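Local coordinates for protein Pcza361.24 (PDB 3G2M) that probably transfers a methyl group from S-adenosyl-L-methionine to a nitrogen of glycopeptide antibiotics during their biosynthesis, at residues G159-L164 against L188-S193; G171-V176 against D255-E260. All blocks are in the same frame, centred on the assembly; numbering follows the deposited sequence.

How the interactions relate
Both contacts lie in the Rossmann-like methyltransferase fold, and their segments alternate along the chain. Of the four elements involved, counted from the N terminus, the short helix 158-161 comes first, then helix 166-179. Interaction 1 closes when the chain returns through strand 184-191, looping over 23 intervening residues. Helix 166-179, part of that loop, finds its own partner only much later, in helix 254-263, so interaction 2 spans 78 residues and crosses interaction 1 rather than nesting with it. The two meet in one apolar core: Ile161 CD1 lies 3.7 Å from Leu172 CD2, and Leu190 CD1 is 3.7 Å from Val257 CB. Together they tie the central sheet to helices 166-179 and 254-263.

Interaction 1. Residues G159-L164 against L188-S193; sequences GSINEL and LSLAMS
In the Rossmann-like methyltransferase fold, strand 151-156 leads into the short helix 158-161, which lies against the neighbouring parallel strand 184-191, and Ile161 makes the direct side-chain contacts. Its two branches divide the work. CG1 stands anti to the backbone N (chi1 -177°) and carries CD1 outward, where Ile161 CD1 meets Leu188 CD2 at 3.7 Å; the two side chains cross at about a right angle. On the other branch Ile161 CG2 touches Leu190 CD2, also at 3.7 Å, the side chains here crossing obliquely. Leu188 and Leu190, two residues apart on the strand, thus each offer a CD2 methyl to a different branch of one isoleucine. Val257 of helix 254-263 touches both Ile161 and Leu190, while Leu172 and Tyr173 of helix 166-179 cover Ile161 further.

Beyond this apolar patch a water spans the two segments. It accepts from Asn162 ND2 at 2.8 Å and donates to Ala191 O at 3.0 Å. The same amide nitrogen also bonds Ser158 O, and Asn162 OD1 takes the backbone N of Leu252, so both ends of the amide are held and its rotation is fixed. Asn162 lies in the type I turn from Ile161 to Leu164, closed by Leu164 N to Ile161 O at 3.0 Å. Ser189 OG binds Glu71 and Ser158 N, close to Ser157, which binds S-adenosyl-L-methionine. The direct contact is thus purely dispersive, two methyl pairs without a direct hydrogen bond, and the polar link runs through the water from buried Asn162 to Ala191 O.

Interaction 2. Residues G171-V176 against D255-E260; sequences GLYASV and DQVVRE
Tyr173 and Glu260 join two helices of the methyltransferase fold, 166-179 and 254-263, through a buried hydrogen bond. Their CA atoms are 8.6 Å apart, the closest such pair between the segments, and the side chains bridge the gap. Tyr173 OH donates to Glu260 OE1 at 2.7 Å. Glu260 OE1 sits at the edge of the Tyr173 ring, in its plane, and is met on its anti side, 29° out of the carboxylate plane; ring and carboxylate are turned 62° apart. With CG anti to its carbonyl carbon and the chain extended beyond it, Glu260 carries the carboxylate out to the hydroxyl.

Van der Waals contacts flank the bond: Glu260 CB lies 3.6 Å from Tyr173 CE2, and Val257 CG1 approaches Tyr173 OH to 3.8 Å. Val257 also packs on Leu188 of strand 184-191, linking this contact to the core over the sheet.

Charge and further polar bonds hold the second carboxylate oxygen. Glu260 OE2 forms a salt bridge with Arg169, one turn before Tyr173 on its helix; this guanidinium, with the hydroxyl donating to OE1, would probably favour the charged carboxylate. Within helix 254-263, Gln256 OE1 accepts from Arg259 NH2 at 3.0 Å, fixing the amide's rotation. The opposite end of that amide, Gln256 NE2, reaches the anti lone pair of Glu260 OE2 at 2.8 Å, with an N-H...O angle of 172°.

Interaction 1. Residues G159-L164 against L188-S193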
loop_
_atom_site.group_PDB
_atom_site.type_symbol
_atom_site.label_atom_id
_atom_site.label_comp_id
_atom_site.label_asym_id
_atom_site.label_seq_id
_atom_site.Cartn_x
_atom_site.Cartn_y
_atom_site.Cartn_z
ATOM N N GLY A 159 3.868 -5.179 -13.367
ATOM C CA GLY A 159 2.603 -5.837 -13.035
ATOM C C GLY A 159 2.742 -6.870 -11.931
ATOM O O GLY A 159 1.856 -7.008 -11.069
ATOM N N SER A 160 3.865 -7.576 -11.949
ATOM C CA SER A 160 4.137 -8.669 -11.020
ATOM C C SER A 160 4.500 -8.207 -9.613
ATOM O O SER A 160 3.935 -8.692 -8.638
ATOM C CB SER A 160 5.278 -9.516 -11.579
ATOM O OG SER A 160 4.967 -9.924 -12.897
ATOM N N ILE A 161 5.467 -7.296 -9.499
ATOM C CA ILE A 161 5.861 -6.801 -8.168
ATOM C C ILE A 161 4.689 -6.086 -7.481
ATOM O O ILE A 161 4.495 -6.217 -6.278
ATOM C CB ILE A 161 7.151 -5.920 -8.198
ATOM C CG1 ILE A 161 7.549 -5.502 -6.759
ATOM C CG2 ILE A 161 6.972 -4.716 -9.127
ATOM C CD1 ILE A 161 8.956 -4.919 -6.611
ATOM N N ASN A 162 3.882 -5.368 -8.257
ATOM C CA ASN A 162 2.712 -4.678 -7.706
ATOM C C ASN A 162 1.617 -5.615 -7.184
ATOM O O ASN A 162 0.724 -5.183 -6.462
ATOM C CB ASN A 162 2.139 -3.664 -8.712
ATOM C CG ASN A 162 2.849 -2.312 -8.648
ATOM O OD1 ASN A 162 2.681 -1.559 -7.687
ATOM N ND2 ASN A 162 3.628 -1.993 -9.680
ATOM N N GLU A 163 1.693 -6.897 -7.530
ATOM C CA GLU A 163 0.753 -7.891 -6.991
ATOM C C GLU A 163 1.104 -8.303 -5.552
ATOM O O GLU A 163 0.310 -8.957 -4.873
ATOM C CB GLU A 163 0.673 -9.115 -7.924
ATOM C CG GLU A 163 -0.169 -8.826 -9.176
ATOM C CD GLU A 163 -0.304 -9.991 -10.146
ATOM O OE1 GLU A 163 0.301 -11.077 -9.942
ATOM O OE2 GLU A 163 -1.045 -9.808 -11.138
ATOM N N LEU A 164 2.286 -7.898 -5.084
ATOM C CA LEU A 164 2.791 -8.309 -3.769
ATOM C C LEU A 164 2.601 -7.226 -2.707
ATOM O O LEU A 164 2.895 -6.050 -2.953
ATOM C CB LEU A 164 4.283 -8.663 -3.870
ATOM C CG LEU A 164 4.741 -9.781 -4.817
ATOM C CD1 LEU A 164 6.262 -9.973 -4.711
ATOM C CD2 LEU A 164 3.998 -11.098 -4.521
ATOM N N LEU A 188 14.204 -4.031 -12.492
ATOM C CA LEU A 188 12.761 -3.938 -12.310
ATOM C C LEU A 188 12.175 -2.854 -13.211
ATOM O O LEU A 188 12.775 -1.798 -13.384
ATOM C CB LEU A 188 12.413 -3.607 -10.848
ATOM C CG LEU A 188 13.090 -4.292 -9.659
ATOM C CD1 LEU A 188 14.375 -3.576 -9.263
ATOM C CD2 LEU A 188 12.122 -4.299 -8.465
ATOM N N SER A 189 11.016 -3.126 -13.800
ATOM C CA SER A 189 10.208 -2.057 -14.369
ATOM C C SER A 189 9.105 -1.729 -13.375
ATOM O O SER A 189 8.618 -2.619 -12.671
ATOM C CB SER A 189 9.624 -2.443 -15.722
ATOM O OG SER A 189 8.648 -3.459 -15.598
ATOM N N LEU A 190 8.735 -0.452 -13.302
ATOM C CA LEU A 190 7.724 0.019 -12.359
ATOM C C LEU A 190 6.901 1.106 -13.018
ATOM O O LEU A 190 7.455 2.120 -13.441
ATOM C CB LEU A 190 8.375 0.594 -11.089
ATOM C CG LEU A 190 9.289 -0.332 -10.262
ATOM C CD1 LEU A 190 10.145 0.458 -9.282
ATOM C CD2 LEU A 190 8.489 -1.394 -9.539
ATOM N N ALA A 191 5.590 0.895 -13.088
ATOM C CA ALA A 191 4.667 1.909 -13.597
ATOM C C ALA A 191 4.700 3.164 -12.720
ATOM O O ALA A 191 4.766 3.065 -11.490
ATOM C CB ALA A 191 3.260 1.351 -13.682
HETATM N N MSE A 192 4.648 4.329 -13.369
HETATM C CA MSE A 192 4.812 5.626 -12.716
HETATM C C MSE A 192 3.604 6.508 -13.023
HETATM O O MSE A 192 3.432 6.965 -14.154
HETATM C CB MSE A 192 6.119 6.308 -13.173
HETATM C CG MSE A 192 6.395 7.709 -12.569
HETATM SE SE MSE A 192 8.047 8.583 -13.239
HETATM C CE MSE A 192 7.518 8.816 -15.094
ATOM N N SER A 193 2.776 6.737 -12.006
ATOM C CA SER A 193 1.577 7.567 -12.138
ATOM C C SER A 193 1.944 9.037 -12.264
ATOM O O SER A 193 3.094 9.419 -12.032
ATOM C CB SER A 193 0.680 7.394 -10.916
ATOM O OG SER A 193 1.282 7.983 -9.777
HETATM O O HOH W 1 4.717 0.639 -9.746
#

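Interaction 2. Residues G171-V176 against D255-E260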
loop_
_atom_site.group_PDB
_atom_site.type_symbol
_atom_site.label_atom_id
_atom_site.label_comp_id
_atom_site.label_asym_id
_atom_site.label_seq_id
_atom_site.Cartn_x
_atom_site.Cartn_y
_atom_site.Cartn_z
ATOM N N GLY A 171 10.105 -10.604 1.003
ATOM C CA GLY A 171 10.493 -11.965 0.608
ATOM C C GLY A 171 11.089 -12.011 -0.786
ATOM O O GLY A 171 12.048 -12.747 -1.029
ATOM N N LEU A 172 10.515 -11.235 -1.708
ATOM C CA LEU A 172 11.075 -11.071 -3.052
ATOM C C LEU A 172 12.511 -10.546 -3.011
ATOM O O LEU A 172 13.407 -11.136 -3.625
ATOM C CB LEU A 172 10.198 -10.119 -3.895
ATOM C CG LEU A 172 10.770 -9.522 -5.194
ATOM C CD1 LEU A 172 10.978 -10.601 -6.261
ATOM C CD2 LEU A 172 9.842 -8.425 -5.720
ATOM N N TYR A 173 12.727 -9.443 -2.287
ATOM C CA TYR A 173 14.042 -8.800 -2.254
ATOM C C TYR A 173 15.122 -9.743 -1.696
ATOM O O TYR A 173 16.219 -9.843 -2.244
ATOM C CB TYR A 173 14.004 -7.487 -1.456
ATOM C CG TYR A 173 12.948 -6.476 -1.887
ATOM C CD1 TYR A 173 12.634 -6.278 -3.235
ATOM C CD2 TYR A 173 12.282 -5.699 -0.935
ATOM C CE1 TYR A 173 11.667 -5.341 -3.615
ATOM C CE2 TYR A 173 11.317 -4.770 -1.310
ATOM C CZ TYR A 173 11.013 -4.602 -2.648
ATOM O OH TYR A 173 10.048 -3.681 -3.013
ATOM N N ALA A 174 14.793 -10.446 -0.621
ATOM C CA ALA A 174 15.726 -11.411 -0.017
ATOM C C ALA A 174 15.994 -12.606 -0.927
ATOM O O ALA A 174 17.144 -13.018 -1.088
ATOM C CB ALA A 174 15.214 -11.872 1.346
ATOM N N SER A 175 14.938 -13.146 -1.533
ATOM C CA SER A 175 15.070 -14.252 -2.482
ATOM C C SER A 175 15.995 -13.879 -3.643
ATOM O O SER A 175 16.911 -14.630 -3.978
ATOM C CB SER A 175 13.703 -14.699 -3.003
ATOM O OG SER A 175 12.906 -15.276 -1.971
ATOM N N VAL A 176 15.761 -12.712 -4.242
ATOM C CA VAL A 176 16.606 -12.224 -5.339
ATOM C C VAL A 176 18.087 -12.137 -4.933
ATOM O O VAL A 176 18.950 -12.646 -5.661
ATOM C CB VAL A 176 16.100 -10.879 -5.924
ATOM C CG1 VAL A 176 17.082 -10.341 -6.971
ATOM C CG2 VAL A 176 14.722 -11.054 -6.549
ATOM N N ASP A 255 9.659 5.419 -6.545
ATOM C CA ASP A 255 10.545 5.861 -5.457
ATOM C C ASP A 255 10.317 5.078 -4.158
ATOM O O ASP A 255 11.254 4.897 -3.374
ATOM C CB ASP A 255 10.418 7.374 -5.202
ATOM C CG ASP A 255 11.064 8.224 -6.306
ATOM O OD1 ASP A 255 11.940 7.719 -7.040
ATOM O OD2 ASP A 255 10.685 9.405 -6.444
ATOM N N GLN A 256 9.087 4.611 -3.937
ATOM C CA GLN A 256 8.769 3.754 -2.784
ATOM C C GLN A 256 9.469 2.384 -2.883
ATOM O O GLN A 256 10.058 1.911 -1.910
ATOM C CB GLN A 256 7.247 3.573 -2.619
ATOM C CG GLN A 256 6.820 2.497 -1.585
ATOM C CD GLN A 256 7.175 2.870 -0.145
ATOM O OE1 GLN A 256 7.254 4.043 0.202
ATOM N NE2 GLN A 256 7.375 1.864 0.696
ATOM N N VAL A 257 9.398 1.756 -4.054
ATOM C CA VAL A 257 10.105 0.486 -4.290
ATOM C C VAL A 257 11.619 0.679 -4.156
ATOM O O VAL A 257 12.306 -0.166 -3.580
ATOM C CB VAL A 257 9.754 -0.137 -5.669
ATOM C CG1 VAL A 257 10.599 -1.403 -5.950
ATOM C CG2 VAL A 257 8.267 -0.457 -5.753
ATOM N N VAL A 258 12.135 1.792 -4.677
ATOM C CA VAL A 258 13.550 2.138 -4.473
ATOM C C VAL A 258 13.910 2.194 -2.973
ATOM O O VAL A 258 14.894 1.577 -2.556
ATOM C CB VAL A 258 13.956 3.450 -5.203
ATOM C CG1 VAL A 258 15.310 3.949 -4.717
ATOM C CG2 VAL A 258 13.990 3.229 -6.716
ATOM N N ARG A 259 13.110 2.907 -2.173
ATOM C CA ARG A 259 13.341 2.989 -0.711
ATOM C C ARG A 259 13.356 1.599 -0.060
ATOM O O ARG A 259 14.180 1.316 0.820
ATOM C CB ARG A 259 12.305 3.892 -0.022
ATOM C CG ARG A 259 12.410 5.377 -0.398
ATOM C CD ARG A 259 11.484 6.267 0.438
ATOM N NE ARG A 259 10.062 6.126 0.106
ATOM C CZ ARG A 259 9.415 6.858 -0.803
ATOM N NH1 ARG A 259 10.047 7.798 -1.500
ATOM N NH2 ARG A 259 8.119 6.652 -1.011
ATOM N N GLU A 260 12.443 0.735 -0.504
ATOM C CA GLU A 260 12.358 -0.630 0.005
ATOM C C GLU A 260 13.570 -1.476 -0.393
ATOM O O GLU A 260 14.089 -2.250 0.420
ATOM C CB GLU A 260 11.064 -1.302 -0.477
ATOM C CG GLU A 260 9.789 -0.720 0.123
ATOM C CD GLU A 260 8.529 -1.386 -0.408
ATOM O OE1 GLU A 260 8.635 -2.483 -1.001
ATOM O OE2 GLU A 260 7.433 -0.810 -0.227
#